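Local coordinates for sulfur carrier protein CysO (Mycobacterium tuberculosis, PDB 3DWG), which probably serves, in its thiocarboxylated form, as the sulfur donor for CysM-dependent cysteine biosynthesis, at residues V59-N64 and D82-L87. Residues are numbered along the deposited sequence; the frame is centred on the assembly and turned at random.
Sequences VNIYVN and DSVTIL
Asn64 and Asp82 meet at one end of an antiparallel strand pair. Asn64 ND2 gives a nearly straight bond to Asp82 OD1 (2.9 Å). Asp82 OD1 lies close to the amide plane of Asn64, but ND2 meets it from above the carboxylate plane; the two planes stand 85° apart. On the other branch, Asn64 OD1 accepts Ser83 N at 3.0 Å. The amide is thus held at both ends, while Asn64 N bonds Ser83 O (2.8 Å). Asp82 OD2 accepts a hydrogen bond from Ala79 N.

Asn60-Leu87 and Tyr62-Thr85 are hydrogen-bonded pairs. With CG beside its backbone N (chi1 -49°), the Tyr62 ring brings CD1 near Thr85 O, which lies at the ring edge. Tyr62 CE1 touches Leu87 CD1 at 4.1 Å, the side chains crossing at about a right angle. An acidic side chain of another protein's chain binds Tyr62 OH.

Ile61, Val63, Val84 and Ile86 occupy the opposite face. Ile61 CG2 packs obliquely on Val84 CG1 at 3.8 Å. The side chains of Val59 and Ile86 lie side by side, touching through CG1 and CG2, and both residues touch Leu46 of helix 42-46. In this ubiquitin-like sheet, strand 83-88 lies between parallel strand 3-6 and antiparallel strand 59-63, with strand 66-67 beyond the latter.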
# COMPACT_ATOMS: atom_id res chain seq x y z
N VAL C 59 13.49 -19.79 -20.64
CA VAL C 59 12.60 -20.77 -20.02
C VAL C 59 12.90 -20.81 -18.55
O VAL C 59 14.07 -20.85 -18.14
CB VAL C 59 12.77 -22.18 -20.67
CG1 VAL C 59 11.85 -23.21 -20.03
CG2 VAL C 59 12.42 -22.14 -22.15
N ASN C 60 11.84 -20.82 -17.73
CA ASN C 60 11.94 -21.00 -16.29
C ASN C 60 11.23 -22.25 -15.90
O ASN C 60 10.14 -22.55 -16.40
CB ASN C 60 11.32 -19.79 -15.55
CG ASN C 60 12.12 -18.53 -15.74
OD1 ASN C 60 13.38 -18.55 -15.73
ND2 ASN C 60 11.41 -17.39 -15.94
N ILE C 61 11.87 -23.04 -15.05
CA ILE C 61 11.23 -24.24 -14.52
C ILE C 61 11.30 -24.30 -13.01
O ILE C 61 12.32 -23.99 -12.39
CB ILE C 61 11.86 -25.54 -15.15
CG1 ILE C 61 11.83 -25.38 -16.68
CG2 ILE C 61 11.07 -26.77 -14.67
CD1 ILE C 61 12.29 -26.65 -17.53
N TYR C 62 10.18 -24.71 -12.40
CA TYR C 62 10.04 -24.77 -10.96
C TYR C 62 9.56 -26.17 -10.52
O TYR C 62 8.75 -26.76 -11.19
CB TYR C 62 9.02 -23.70 -10.49
CG TYR C 62 9.27 -22.32 -11.05
CD1 TYR C 62 8.80 -21.98 -12.31
CD2 TYR C 62 9.97 -21.36 -10.33
CE1 TYR C 62 9.04 -20.77 -12.84
CE2 TYR C 62 10.23 -20.09 -10.88
CZ TYR C 62 9.72 -19.82 -12.11
OH TYR C 62 9.90 -18.60 -12.76
N VAL C 63 10.16 -26.67 -9.46
CA VAL C 63 9.74 -27.95 -8.86
C VAL C 63 9.15 -27.54 -7.52
O VAL C 63 9.87 -26.93 -6.71
CB VAL C 63 10.97 -28.92 -8.66
CG1 VAL C 63 10.53 -30.12 -7.82
CG2 VAL C 63 11.52 -29.36 -10.01
N ASN C 64 7.89 -27.90 -7.28
CA ASN C 64 7.14 -27.44 -6.07
C ASN C 64 7.38 -25.93 -5.77
O ASN C 64 7.70 -25.52 -4.65
CB ASN C 64 7.46 -28.25 -4.84
CG ASN C 64 7.09 -29.69 -5.02
OD1 ASN C 64 6.12 -30.01 -5.71
ND2 ASN C 64 7.90 -30.57 -4.45
N ASP C 82 5.28 -34.61 -6.84
CA ASP C 82 5.75 -33.23 -7.05
C ASP C 82 5.06 -32.59 -8.26
O ASP C 82 4.54 -33.29 -9.13
CB ASP C 82 7.27 -33.16 -7.29
CG ASP C 82 8.08 -33.37 -6.05
OD1 ASP C 82 7.58 -33.44 -4.91
OD2 ASP C 82 9.31 -33.40 -6.22
N SER C 83 5.03 -31.25 -8.27
CA SER C 83 4.54 -30.48 -9.41
C SER C 83 5.77 -29.88 -10.07
O SER C 83 6.71 -29.42 -9.38
CB SER C 83 3.72 -29.27 -8.93
OG SER C 83 4.55 -28.38 -8.16
N VAL C 84 5.72 -29.89 -11.38
CA VAL C 84 6.72 -29.21 -12.17
C VAL C 84 6.03 -28.16 -13.05
O VAL C 84 5.03 -28.47 -13.74
CB VAL C 84 7.54 -30.21 -13.10
CG1 VAL C 84 8.44 -29.44 -14.01
CG2 VAL C 84 8.33 -31.18 -12.21
N THR C 85 6.52 -26.90 -13.00
CA THR C 85 5.89 -25.80 -13.75
C THR C 85 6.88 -25.23 -14.76
O THR C 85 7.99 -24.86 -14.39
CB THR C 85 5.51 -24.68 -12.75
OG1 THR C 85 4.72 -25.24 -11.69
CG2 THR C 85 4.78 -23.52 -13.48
N ILE C 86 6.49 -25.15 -16.02
CA ILE C 86 7.33 -24.59 -17.06
C ILE C 86 6.72 -23.28 -17.55
O ILE C 86 5.54 -23.26 -17.92
CB ILE C 86 7.41 -25.62 -18.28
CG1 ILE C 86 7.98 -26.94 -17.73
CG2 ILE C 86 8.22 -25.06 -19.40
CD1 ILE C 86 8.00 -28.01 -18.83
N LEU C 87 7.52 -22.22 -17.57
CA LEU C 87 6.96 -20.90 -18.01
C LEU C 87 8.02 -20.17 -18.85
O LEU C 87 9.22 -20.23 -18.51
CB LEU C 87 6.67 -20.02 -16.78
CG LEU C 87 5.54 -20.48 -15.88
CD1 LEU C 87 5.50 -19.71 -14.59
CD2 LEU C 87 4.20 -20.33 -16.67